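Local coordinates for uncharacterized protein (Bacteroides vulgatus, PDB 4QB7) that probably forms part of the tip of a fimbrium, one of the filamentous cell-surface appendages that mediate adhesion and biofilm formation, at residues 313-318 with 340-345; 169-174 with 325-330; 274-279 with 319-324; 194-199 with 284-289. All blocks are in the same frame, centred on the assembly; numbering follows the deposited sequence.

In the fold
The four contacts lie side by side in one region of the fimbrillin-like fold, where two β-sheets pack face to face. Contact 2 is the most buried: parallel strand pairing, with Ile and Tyr side chains turned to the interior. Contact 4 pairs strands antiparallel in the opposite sheet, leucines inward and lysines with an aspartate on the outer face. Contact 1 joins the chain that crosses from one sheet to the other to an edge strand, through proline packing and one hydroxyl-carboxylate bond. Contact 3 continues that passage into a loop, relying on one backbone bond and lysine methylenes. Contacts 2 and 3 both use strand 323-331; contacts 1, 3 and 4 are only partly buried.

Contact 1. Residues 313-318 with 340-345; sequences SLPKNT and VEDNME
Pro315 and Val340 provide the apolar part of this contact. The proline ring projects toward the strand and meets the valine side chain at about a right angle, its CD 3.9 Å from Val340 CG1. Next along the ring, Pro315 CG lies 3.6 Å from Asp342 CB, so the compact, rigid ring spans two residues that point from the same side of the strand. Leu314 adds a looser touch, CD2 to Val340 CG1 at 4.3 Å, and it also packs on Leu285 and Leu287. Val340 CG2 rests 3.7 Å from the backbone O of Ser313.

The segment 313-318 belongs to the connection that leaves edge strand 301-313 of the antiparallel sheet and crosses to strand 323-331 of the mixed sheet. Strand 338-346 borders that second sheet, and its Val340 and Asp342 point toward the crossing chain.

One side-chain hydrogen bond provides the polar part: Thr318 OG1 donates to Asp342 OD2 over 2.6 Å. The hydroxyl comes from above the carboxylate plane, 39° out of it, and Asp342 reaches it with CG anti to the backbone N (chi1 -170°). Threonine suits its place because its hydroxyl can donate here and still bond to Tyr327; aspartate, because its two oxygens serve Thr318 and His325. Farther along, the methyl CE of Met344, a selenomethionine, lies 3.5 Å from Asn317 O.

Contact 2. Residues 169-174 with 325-330; sequences TQIANI and HTYVLT
Ile174 slants across the edge of the Tyr327 ring on the buried face, its CG1 4.0 Å from Tyr327 CD2. Ile171 approaches the same ring obliquely: its CG2 is 4.1 Å from Tyr327 CE2, and its CD1 lies near the hydroxyl oxygen. Ile174 sends its other branch along the strand, CG2 resting 3.9 Å from Leu329 CD1. Branched aliphatic chains suit this face because they fill the ground between a flat ring and a leucine without polar demands. At the other end of the contact Thr169 OG1 lies in the plane of the imidazole, at its edge, 3.4 Å from His325 CD2.

Beneath these side chains runs a parallel strand pair interrupted by a β bulge. His325 N donates to Gln170 O in a nearly straight bond (2.7 Å, 178°), and Ala172 N returns to His325 O in a more bent one (131°). Ala172 adopts a helix-like backbone conformation, which shifts the register by one; Asn173 then pairs with Thr326, and Tyr327 N binds Asn173 O at 3.1 Å. The small methyl of Ala172 fits beside Thr326 OG1.

The polar groups are positioned from farther out. The imidazole of His325 is held by Asp342 at ND1 and by the backbone N of Lys320 at NE2, an arrangement consistent with a neutral ring carrying its proton on ND1. Thr169 OG1 bonds to Lys320 O, Tyr327 OH to Thr318, and Asn173 OD1 to the N of Phe262 on neighbouring strand 259-270.

Contact 3. Residues 274-279 with 319-324; sequences NNKNGT and FKKGTK
Asn275 O accepts the backbone N of Lys321 at 2.8 Å, a bond that is fairly straight at the hydrogen (166°) although the donor stands well above the carbonyl plane. Lys321 points toward the other loop, and its CB rests 3.3 Å from the same Asn275 O. Its chain then runs alongside Asn275, both heading the same way, with CD 3.7 Å from Asn275 OD1. Lysine suits this place because its methylenes can lie in buried surroundings while the ammonium reaches Asp213 in a salt bridge; Asn275 OD1 is bound by Trp215 N. Lys276 NZ makes a long, weak ion pair with the same aspartate, so the two ammonium groups gather round one carboxylate.

A turn and a loop meet here. Residues 320-323 form a type II β turn, with Gly322 in the positive-phi position that glycine favours, and lead into strand 323-331. The facing loop joins strand 259-270 to strand 286-296 and is tied within itself by Asn274 ND2 to Gly278 O at 3.0 Å. Gly278 also has a positive phi, and its bare backbone lets Lys320 lie close, CG to Gly278 N at 3.9 Å. Farther out, Lys320 CE passes 3.4 Å from Lys276 O.

Contact 4. Residues 194-199 with 284-289; sequences KLDPGS and DLKLKI
With CG anti to the backbone N (chi1 172°), Leu195 swings CD1 across to Leu287, whose own CG is anti to its carbonyl carbon (chi1 -62°); CD1 of Leu195 and CD2 of Leu287 meet at 4.1 Å. The same Leu195 CD1 also lies 3.5 Å from Lys286 O. Beyond the strand end, Leu285 CD2 reaches Pro197 CA at 3.7 Å. Leucines fit this buried face, which looks toward the other sheet of the sandwich; Leu285 goes on to pack against Phe319 and Thr279.

The backbones form a regular antiparallel pair. Lys194 with Lys288 and Asp196 with Lys286 are hydrogen-bonded pairs, each closed by two N-H to O bonds, and Leu195 with Leu287 is the non-hydrogen-bonded pair between them. In this arrangement strand 286-296 lies between strand 186-196 and strand 301-313.

The other face is charged and partly exposed, as suits lysine and aspartate. Asp196 and Lys286 touch CB to CB at 3.9 Å. Asp196 OD2 stays 4.4 Å from Lys288 NZ, beyond a salt bridge; that ammonium pairs with Glu228. Asp196 OD1 instead takes a weak bond from Gly198 N, at 3.4 Å, where the chain turns away after Pro197.

Contact 1. Residues 313-318 with 340-345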
loop_
_atom_site.group_PDB
_atom_site.type_symbol
_atom_site.label_atom_id
_atom_site.label_comp_id
_atom_site.label_asym_id
_atom_site.label_seq_id
_atom_site.Cartn_x
_atom_site.Cartn_y
_atom_site.Cartn_z
ATOM N N SER A 313 8.013 -16.921 10.812
ATOM C CA SER A 313 8.258 -16.821 9.375
ATOM C C SER A 313 6.963 -16.604 8.622
ATOM O O SER A 313 5.973 -17.284 8.900
ATOM C CB SER A 313 8.946 -18.076 8.844
ATOM O OG SER A 313 10.339 -18.094 9.119
ATOM N N LEU A 314 6.962 -15.647 7.674
ATOM C CA LEU A 314 5.812 -15.399 6.816
ATOM C C LEU A 314 5.894 -16.357 5.623
ATOM O O LEU A 314 7.009 -16.701 5.185
ATOM C CB LEU A 314 5.717 -13.935 6.379
ATOM C CG LEU A 314 5.510 -12.934 7.509
ATOM C CD1 LEU A 314 5.587 -11.514 7.004
ATOM C CD2 LEU A 314 4.226 -13.216 8.287
ATOM N N PRO A 315 4.742 -16.863 5.117
ATOM C CA PRO A 315 4.813 -17.869 4.036
ATOM C C PRO A 315 5.323 -17.311 2.720
ATOM O O PRO A 315 5.452 -16.105 2.558
ATOM C CB PRO A 315 3.365 -18.364 3.905
ATOM C CG PRO A 315 2.526 -17.312 4.506
ATOM C CD PRO A 315 3.344 -16.623 5.548
ATOM N N LYS A 316 5.623 -18.199 1.780
ATOM C CA LYS A 316 6.056 -17.792 0.452
ATOM C C LYS A 316 4.871 -17.174 -0.265
ATOM O O LYS A 316 3.729 -17.346 0.178
ATOM C CB LYS A 316 6.668 -18.965 -0.355
ATOM C CG LYS A 316 5.733 -20.122 -0.705
ATOM C CD LYS A 316 6.400 -21.015 -1.737
ATOM C CE LYS A 316 5.565 -22.189 -2.201
ATOM N NZ LYS A 316 6.134 -22.820 -3.434
ATOM N N ASN A 317 5.150 -16.448 -1.367
ATOM C CA ASN A 317 4.155 -15.797 -2.223
ATOM C C ASN A 317 3.326 -14.779 -1.392
ATOM O O ASN A 317 2.104 -14.693 -1.515
ATOM C CB ASN A 317 3.289 -16.853 -2.962
ATOM C CG ASN A 317 4.105 -17.867 -3.750
ATOM O OD1 ASN A 317 5.084 -17.535 -4.438
ATOM N ND2 ASN A 317 3.743 -19.140 -3.646
ATOM N N THR A 318 4.017 -14.018 -0.538
ATOM C CA THR A 318 3.417 -12.979 0.297
ATOM C C THR A 318 4.032 -11.633 -0.106
ATOM O O THR A 318 5.086 -11.603 -0.751
ATOM C CB THR A 318 3.542 -13.301 1.795
ATOM O OG1 THR A 318 2.519 -12.595 2.494
ATOM C CG2 THR A 318 4.889 -12.960 2.369
ATOM N N VAL A 340 1.290 -19.642 10.857
ATOM C CA VAL A 340 0.730 -18.499 10.145
ATOM C C VAL A 340 -0.164 -18.919 8.994
ATOM O O VAL A 340 0.164 -19.840 8.259
ATOM C CB VAL A 340 1.879 -17.568 9.626
ATOM C CG1 VAL A 340 1.349 -16.313 8.927
ATOM C CG2 VAL A 340 2.810 -17.175 10.751
ATOM N N GLU A 341 -1.269 -18.190 8.816
ATOM C CA GLU A 341 -2.179 -18.298 7.679
ATOM C C GLU A 341 -2.168 -16.964 6.978
ATOM O O GLU A 341 -2.436 -15.941 7.611
ATOM C CB GLU A 341 -3.627 -18.657 8.069
ATOM C CG GLU A 341 -3.839 -19.917 8.886
ATOM C CD GLU A 341 -5.268 -20.052 9.386
ATOM O OE1 GLU A 341 -6.152 -20.374 8.557
ATOM O OE2 GLU A 341 -5.515 -19.783 10.588
ATOM N N ASP A 342 -1.852 -16.959 5.694
ATOM C CA ASP A 342 -1.871 -15.747 4.886
ATOM C C ASP A 342 -3.216 -15.692 4.180
ATOM O O ASP A 342 -3.438 -16.413 3.205
ATOM C CB ASP A 342 -0.694 -15.763 3.889
ATOM C CG ASP A 342 -0.411 -14.493 3.117
ATOM O OD1 ASP A 342 -1.226 -13.551 3.192
ATOM O OD2 ASP A 342 0.633 -14.441 2.436
ATOM N N ASN A 343 -4.136 -14.906 4.710
ATOM C CA ASN A 343 -5.440 -14.751 4.080
ATOM C C ASN A 343 -5.356 -13.599 3.103
ATOM O O ASN A 343 -5.070 -12.464 3.512
ATOM C CB ASN A 343 -6.527 -14.540 5.128
ATOM C CG ASN A 343 -6.658 -15.702 6.079
ATOM O OD1 ASN A 343 -6.801 -15.522 7.273
ATOM N ND2 ASN A 343 -6.625 -16.921 5.575
HETATM N N MSE A 344 -5.535 -13.883 1.807
HETATM C CA MSE A 344 -5.386 -12.836 0.785
HETATM C C MSE A 344 -6.709 -12.435 0.130
HETATM O O MSE A 344 -7.614 -13.241 -0.015
HETATM C CB MSE A 344 -4.399 -13.289 -0.300
HETATM C CG MSE A 344 -3.079 -13.810 0.249
HETATM SE SE MSE A 344 -2.185 -14.671 -1.182
HETATM C CE MSE A 344 -0.997 -15.637 -0.323
ATOM N N GLU A 345 -6.794 -11.187 -0.268
ATOM C CA GLU A 345 -7.910 -10.543 -0.971
ATOM C C GLU A 345 -7.362 -9.693 -2.074
ATOM O O GLU A 345 -6.263 -9.147 -1.946
ATOM C CB GLU A 345 -8.676 -9.616 -0.027
ATOM C CG GLU A 345 -10.044 -10.075 0.421
ATOM C CD GLU A 345 -10.677 -9.063 1.361
ATOM O OE1 GLU A 345 -10.378 -9.118 2.577
ATOM O OE2 GLU A 345 -11.401 -8.164 0.869
#

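Contact 2. Residues 169-174 with 325-330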
loop_
_atom_site.group_PDB
_atom_site.type_symbol
_atom_site.label_atom_id
_atom_site.label_comp_id
_atom_site.label_asym_id
_atom_site.label_seq_id
_atom_site.Cartn_x
_atom_site.Cartn_y
_atom_site.Cartn_z
ATOM N N THR A 169 1.511 -3.353 -1.828
ATOM C CA THR A 169 0.949 -4.484 -1.110
ATOM C C THR A 169 0.369 -3.936 0.202
ATOM O O THR A 169 0.956 -3.032 0.824
ATOM C CB THR A 169 1.947 -5.637 -0.930
ATOM O OG1 THR A 169 1.219 -6.782 -0.510
ATOM C CG2 THR A 169 3.034 -5.350 0.065
ATOM N N GLN A 170 -0.798 -4.431 0.589
ATOM C CA GLN A 170 -1.379 -4.030 1.861
ATOM C C GLN A 170 -1.272 -5.144 2.914
ATOM O O GLN A 170 -1.589 -6.296 2.608
ATOM C CB GLN A 170 -2.845 -3.637 1.704
ATOM C CG GLN A 170 -3.348 -2.896 2.932
ATOM C CD GLN A 170 -4.824 -2.693 2.945
ATOM O OE1 GLN A 170 -5.484 -2.897 3.953
ATOM N NE2 GLN A 170 -5.385 -2.245 1.856
ATOM N N ILE A 171 -0.824 -4.799 4.141
ATOM C CA ILE A 171 -0.851 -5.678 5.319
ATOM C C ILE A 171 -2.050 -5.136 6.064
ATOM O O ILE A 171 -1.928 -4.113 6.759
ATOM C CB ILE A 171 0.461 -5.771 6.160
ATOM C CG1 ILE A 171 1.713 -6.120 5.313
ATOM C CG2 ILE A 171 0.301 -6.726 7.320
ATOM C CD1 ILE A 171 1.500 -7.166 4.123
ATOM N N ALA A 172 -3.250 -5.681 5.726
ATOM C CA ALA A 172 -4.541 -5.223 6.262
ATOM C C ALA A 172 -4.641 -5.431 7.769
ATOM O O ALA A 172 -5.256 -4.615 8.459
ATOM C CB ALA A 172 -5.670 -5.952 5.572
ATOM N N ASN A 173 -4.051 -6.531 8.274
ATOM C CA ASN A 173 -4.036 -6.853 9.689
ATOM C C ASN A 173 -3.132 -8.019 10.000
ATOM O O ASN A 173 -2.731 -8.767 9.124
ATOM C CB ASN A 173 -5.449 -7.166 10.212
ATOM C CG ASN A 173 -5.773 -6.448 11.488
ATOM O OD1 ASN A 173 -5.019 -6.482 12.450
ATOM N ND2 ASN A 173 -6.878 -5.736 11.507
ATOM N N ILE A 174 -2.802 -8.142 11.279
ATOM C CA ILE A 174 -2.085 -9.238 11.913
ATOM C C ILE A 174 -2.962 -9.570 13.117
ATOM O O ILE A 174 -3.173 -8.717 13.982
ATOM C CB ILE A 174 -0.609 -8.955 12.230
ATOM C CG1 ILE A 174 0.144 -8.596 10.942
ATOM C CG2 ILE A 174 0.002 -10.192 12.886
ATOM C CD1 ILE A 174 1.461 -8.002 11.098
ATOM N N HIS A 325 -3.142 -8.494 2.453
ATOM C CA HIS A 325 -2.785 -9.674 3.265
ATOM C C HIS A 325 -3.192 -9.498 4.721
ATOM O O HIS A 325 -2.932 -8.448 5.325
ATOM C CB HIS A 325 -1.282 -9.988 3.214
ATOM C CG HIS A 325 -0.733 -10.302 1.854
ATOM N ND1 HIS A 325 -0.732 -11.592 1.360
ATOM C CD2 HIS A 325 -0.080 -9.500 0.977
ATOM C CE1 HIS A 325 -0.134 -11.525 0.181
ATOM N NE2 HIS A 325 0.296 -10.291 -0.079
ATOM N N THR A 326 -3.857 -10.518 5.273
ATOM C CA THR A 326 -4.187 -10.606 6.700
ATOM C C THR A 326 -3.504 -11.839 7.211
ATOM O O THR A 326 -3.816 -12.941 6.735
ATOM C CB THR A 326 -5.703 -10.659 6.997
ATOM O OG1 THR A 326 -6.367 -9.518 6.456
ATOM C CG2 THR A 326 -5.993 -10.808 8.501
ATOM N N TYR A 327 -2.563 -11.680 8.141
ATOM C CA TYR A 327 -1.888 -12.847 8.715
ATOM C C TYR A 327 -2.578 -13.263 9.989
ATOM O O TYR A 327 -2.809 -12.423 10.868
ATOM C CB TYR A 327 -0.418 -12.566 8.997
ATOM C CG TYR A 327 0.388 -12.131 7.802
ATOM C CD1 TYR A 327 0.629 -13.006 6.743
ATOM C CD2 TYR A 327 0.982 -10.873 7.758
ATOM C CE1 TYR A 327 1.365 -12.604 5.627
ATOM C CE2 TYR A 327 1.741 -10.467 6.656
ATOM C CZ TYR A 327 1.921 -11.335 5.589
ATOM O OH TYR A 327 2.685 -10.956 4.511
ATOM N N VAL A 328 -2.953 -14.547 10.082
ATOM C CA VAL A 328 -3.555 -15.073 11.303
ATOM C C VAL A 328 -2.524 -15.983 11.942
ATOM O O VAL A 328 -2.111 -16.973 11.333
ATOM C CB VAL A 328 -4.920 -15.753 11.067
ATOM C CG1 VAL A 328 -5.504 -16.294 12.375
ATOM C CG2 VAL A 328 -5.891 -14.787 10.385
ATOM N N LEU A 329 -2.074 -15.607 13.146
ATOM C CA LEU A 329 -1.065 -16.310 13.964
ATOM C C LEU A 329 -1.710 -17.107 15.076
ATOM O O LEU A 329 -2.457 -16.538 15.892
ATOM C CB LEU A 329 -0.095 -15.300 14.614
ATOM C CG LEU A 329 1.046 -14.690 13.832
ATOM C CD1 LEU A 329 0.588 -14.074 12.496
ATOM C CD2 LEU A 329 1.707 -13.656 14.675
ATOM N N THR A 330 -1.425 -18.427 15.112
ATOM C CA THR A 330 -1.933 -19.314 16.139
ATOM C C THR A 330 -0.778 -19.677 17.052
ATOM O O THR A 330 0.177 -20.316 16.620
ATOM C CB THR A 330 -2.640 -20.558 15.549
ATOM O OG1 THR A 330 -3.726 -20.143 14.727
ATOM C CG2 THR A 330 -3.182 -21.479 16.636
#

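Contact 3. Residues 274-279 with 319-324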
loop_
_atom_site.group_PDB
_atom_site.type_symbol
_atom_site.label_atom_id
_atom_site.label_comp_id
_atom_site.label_asym_id
_atom_site.label_seq_id
_atom_site.Cartn_x
_atom_site.Cartn_y
_atom_site.Cartn_z
ATOM N N ASN A 274 8.651 -9.006 -5.635
ATOM C CA ASN A 274 8.513 -9.697 -6.925
ATOM C C ASN A 274 7.178 -9.412 -7.597
ATOM O O ASN A 274 6.568 -10.313 -8.178
ATOM C CB ASN A 274 8.718 -11.200 -6.765
ATOM C CG ASN A 274 10.104 -11.545 -6.343
ATOM O OD1 ASN A 274 11.090 -11.008 -6.857
ATOM N ND2 ASN A 274 10.203 -12.431 -5.376
ATOM N N ASN A 275 6.738 -8.145 -7.519
ATOM C CA ASN A 275 5.497 -7.665 -8.083
ATOM C C ASN A 275 4.314 -8.547 -7.672
ATOM O O ASN A 275 4.044 -8.658 -6.480
ATOM C CB ASN A 275 5.591 -7.513 -9.604
ATOM C CG ASN A 275 6.440 -6.333 -9.978
ATOM O OD1 ASN A 275 6.019 -5.188 -9.862
ATOM N ND2 ASN A 275 7.694 -6.584 -10.316
ATOM N N LYS A 276 3.577 -9.131 -8.641
ATOM C CA LYS A 276 2.358 -9.893 -8.331
ATOM C C LYS A 276 2.641 -11.331 -7.813
ATOM O O LYS A 276 1.712 -12.017 -7.372
ATOM C CB LYS A 276 1.418 -9.896 -9.551
ATOM C CG LYS A 276 0.312 -8.840 -9.400
ATOM C CD LYS A 276 -0.223 -8.272 -10.719
ATOM C CE LYS A 276 -1.205 -7.122 -10.504
ATOM N NZ LYS A 276 -1.773 -6.616 -11.789
ATOM N N ASN A 277 3.919 -11.736 -7.774
ATOM C CA ASN A 277 4.328 -13.072 -7.344
ATOM C C ASN A 277 4.636 -13.226 -5.847
ATOM O O ASN A 277 4.544 -14.342 -5.339
ATOM C CB ASN A 277 5.554 -13.495 -8.123
ATOM C CG ASN A 277 5.258 -13.810 -9.555
ATOM O OD1 ASN A 277 4.143 -14.209 -9.930
ATOM N ND2 ASN A 277 6.273 -13.676 -10.374
ATOM N N GLY A 278 5.052 -12.151 -5.188
ATOM C CA GLY A 278 5.404 -12.188 -3.784
ATOM C C GLY A 278 6.738 -12.842 -3.471
ATOM O O GLY A 278 7.509 -13.212 -4.366
ATOM N N THR A 279 7.006 -13.021 -2.165
ATOM C CA THR A 279 8.251 -13.625 -1.692
ATOM C C THR A 279 8.482 -14.993 -2.313
ATOM O O THR A 279 7.542 -15.780 -2.488
ATOM C CB THR A 279 8.260 -13.702 -0.186
ATOM O OG1 THR A 279 7.089 -14.401 0.223
ATOM C CG2 THR A 279 8.329 -12.330 0.458
ATOM N N PHE A 319 3.380 -10.530 0.312
ATOM C CA PHE A 319 3.700 -9.150 -0.040
ATOM C C PHE A 319 3.504 -9.000 -1.579
ATOM O O PHE A 319 4.340 -8.421 -2.281
ATOM C CB PHE A 319 5.094 -8.728 0.461
ATOM C CG PHE A 319 5.162 -8.108 1.839
ATOM C CD1 PHE A 319 4.623 -8.761 2.946
ATOM C CD2 PHE A 319 5.885 -6.937 2.057
ATOM C CE1 PHE A 319 4.795 -8.240 4.249
ATOM C CE2 PHE A 319 6.051 -6.417 3.359
ATOM C CZ PHE A 319 5.492 -7.065 4.440
ATOM N N LYS A 320 2.375 -9.550 -2.087
ATOM C CA LYS A 320 1.990 -9.524 -3.503
ATOM C C LYS A 320 1.409 -8.169 -3.904
ATOM O O LYS A 320 0.561 -7.618 -3.186
ATOM C CB LYS A 320 0.938 -10.604 -3.806
ATOM C CG LYS A 320 1.420 -12.035 -3.790
ATOM C CD LYS A 320 0.243 -13.006 -3.945
ATOM C CE LYS A 320 0.613 -14.119 -4.889
ATOM N NZ LYS A 320 -0.280 -15.293 -4.748
ATOM N N LYS A 321 1.827 -7.654 -5.071
ATOM C CA LYS A 321 1.291 -6.409 -5.636
ATOM C C LYS A 321 -0.216 -6.516 -5.821
ATOM O O LYS A 321 -0.707 -7.531 -6.321
ATOM C CB LYS A 321 1.960 -6.137 -6.985
ATOM C CG LYS A 321 1.650 -4.806 -7.601
ATOM C CD LYS A 321 2.533 -4.588 -8.832
ATOM C CE LYS A 321 2.044 -3.470 -9.729
ATOM N NZ LYS A 321 0.723 -3.778 -10.300
ATOM N N GLY A 322 -0.932 -5.486 -5.395
ATOM C CA GLY A 322 -2.377 -5.414 -5.540
ATOM C C GLY A 322 -3.174 -6.403 -4.715
ATOM O O GLY A 322 -4.343 -6.659 -5.030
ATOM N N THR A 323 -2.558 -6.946 -3.638
ATOM C CA THR A 323 -3.174 -7.890 -2.700
ATOM C C THR A 323 -3.231 -7.272 -1.311
ATOM O O THR A 323 -2.297 -6.574 -0.915
ATOM C CB THR A 323 -2.382 -9.209 -2.693
ATOM O OG1 THR A 323 -2.354 -9.740 -4.005
ATOM C CG2 THR A 323 -2.981 -10.263 -1.798
ATOM N N LYS A 324 -4.335 -7.527 -0.584
ATOM C CA LYS A 324 -4.535 -7.221 0.839
ATOM C C LYS A 324 -4.198 -8.501 1.621
ATOM O O LYS A 324 -4.901 -9.500 1.454
ATOM C CB LYS A 324 -5.992 -6.789 1.164
ATOM C CG LYS A 324 -6.425 -5.442 0.619
ATOM C CD LYS A 324 -7.631 -4.872 1.375
ATOM C CE LYS A 324 -8.970 -5.278 0.809
ATOM N NZ LYS A 324 -10.078 -4.885 1.716
#

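Contact 4. Residues 194-199 with 284-289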
loop_
_atom_site.group_PDB
_atom_site.type_symbol
_atom_site.label_atom_id
_atom_site.label_comp_id
_atom_site.label_asym_id
_atom_site.label_seq_id
_atom_site.Cartn_x
_atom_site.Cartn_y
_atom_site.Cartn_z
ATOM N N LYS A 194 7.680 -6.557 15.417
ATOM C CA LYS A 194 8.679 -6.047 14.487
ATOM C C LYS A 194 8.577 -6.820 13.180
ATOM O O LYS A 194 8.224 -8.005 13.202
ATOM C CB LYS A 194 10.108 -6.180 15.059
ATOM C CG LYS A 194 10.467 -5.237 16.179
ATOM C CD LYS A 194 11.847 -5.536 16.655
ATOM C CE LYS A 194 12.301 -4.653 17.786
ATOM N NZ LYS A 194 13.689 -4.151 17.558
ATOM N N LEU A 195 8.884 -6.164 12.049
ATOM C CA LEU A 195 8.994 -6.843 10.763
ATOM C C LEU A 195 10.480 -7.036 10.472
ATOM O O LEU A 195 11.254 -6.076 10.551
ATOM C CB LEU A 195 8.288 -6.083 9.616
ATOM C CG LEU A 195 8.537 -6.636 8.204
ATOM C CD1 LEU A 195 7.727 -7.926 7.944
ATOM C CD2 LEU A 195 8.288 -5.579 7.156
ATOM N N ASP A 196 10.891 -8.281 10.221
ATOM C CA ASP A 196 12.272 -8.632 9.858
ATOM C C ASP A 196 12.326 -8.751 8.322
ATOM O O ASP A 196 11.855 -9.752 7.768
ATOM C CB ASP A 196 12.717 -9.923 10.565
ATOM C CG ASP A 196 14.176 -10.297 10.381
ATOM O OD1 ASP A 196 14.890 -9.589 9.626
ATOM O OD2 ASP A 196 14.613 -11.291 10.998
ATOM N N PRO A 197 12.820 -7.713 7.613
ATOM C CA PRO A 197 12.777 -7.735 6.140
ATOM C C PRO A 197 13.932 -8.460 5.449
ATOM O O PRO A 197 14.037 -8.427 4.228
ATOM C CB PRO A 197 12.827 -6.245 5.793
ATOM C CG PRO A 197 13.669 -5.659 6.856
ATOM C CD PRO A 197 13.360 -6.430 8.104
ATOM N N GLY A 198 14.792 -9.098 6.221
ATOM C CA GLY A 198 15.976 -9.717 5.659
ATOM C C GLY A 198 16.977 -8.620 5.356
ATOM O O GLY A 198 17.035 -7.623 6.090
ATOM N N SER A 199 17.745 -8.774 4.260
ATOM C CA SER A 199 18.745 -7.800 3.852
ATOM C C SER A 199 18.625 -7.409 2.373
ATOM O O SER A 199 18.965 -6.269 2.039
ATOM C CB SER A 199 20.148 -8.321 4.140
ATOM O OG SER A 199 20.316 -9.674 3.747
ATOM N N ASP A 284 11.485 -15.426 3.964
ATOM C CA ASP A 284 12.204 -14.336 3.301
ATOM C C ASP A 284 11.862 -13.085 4.091
ATOM O O ASP A 284 12.744 -12.302 4.427
ATOM C CB ASP A 284 11.842 -14.221 1.805
ATOM C CG ASP A 284 12.663 -15.098 0.865
ATOM O OD1 ASP A 284 13.367 -16.013 1.360
ATOM O OD2 ASP A 284 12.620 -14.857 -0.364
ATOM N N LEU A 285 10.582 -12.983 4.487
ATOM C CA LEU A 285 10.049 -11.971 5.388
ATOM C C LEU A 285 9.600 -12.670 6.676
ATOM O O LEU A 285 9.053 -13.781 6.623
ATOM C CB LEU A 285 8.899 -11.187 4.755
ATOM C CG LEU A 285 9.243 -10.331 3.544
ATOM C CD1 LEU A 285 8.029 -9.771 2.959
ATOM C CD2 LEU A 285 10.195 -9.224 3.891
ATOM N N LYS A 286 9.884 -12.057 7.830
ATOM C CA LYS A 286 9.524 -12.620 9.132
ATOM C C LYS A 286 8.948 -11.565 10.055
ATOM O O LYS A 286 9.208 -10.383 9.863
ATOM C CB LYS A 286 10.767 -13.226 9.827
ATOM C CG LYS A 286 11.372 -14.422 9.156
ATOM C CD LYS A 286 12.614 -14.833 9.907
ATOM C CE LYS A 286 13.759 -15.226 9.012
ATOM N NZ LYS A 286 13.551 -16.581 8.461
ATOM N N LEU A 287 8.242 -12.001 11.101
ATOM C CA LEU A 287 7.745 -11.159 12.180
ATOM C C LEU A 287 8.496 -11.516 13.473
ATOM O O LEU A 287 8.881 -12.662 13.642
ATOM C CB LEU A 287 6.224 -11.340 12.395
ATOM C CG LEU A 287 5.266 -10.982 11.263
ATOM C CD1 LEU A 287 3.847 -11.353 11.661
ATOM C CD2 LEU A 287 5.313 -9.513 10.920
ATOM N N LYS A 288 8.710 -10.547 14.367
ATOM C CA LYS A 288 9.298 -10.724 15.701
ATOM C C LYS A 288 8.209 -10.277 16.667
ATOM O O LYS A 288 7.805 -9.113 16.627
ATOM C CB LYS A 288 10.619 -9.938 15.876
ATOM C CG LYS A 288 11.774 -10.355 14.957
ATOM C CD LYS A 288 12.230 -11.796 15.181
ATOM C CE LYS A 288 13.535 -12.088 14.509
ATOM N NZ LYS A 288 14.671 -11.633 15.337
ATOM N N ILE A 289 7.632 -11.214 17.431
ATOM C CA ILE A 289 6.507 -10.905 18.308
ATOM C C ILE A 289 6.891 -11.035 19.779
ATOM O O ILE A 289 7.759 -11.853 20.146
ATOM C CB ILE A 289 5.282 -11.778 17.938
ATOM C CG1 ILE A 289 3.969 -11.206 18.533
ATOM C CG2 ILE A 289 5.511 -13.262 18.251
ATOM C CD1 ILE A 289 2.659 -11.805 18.009
#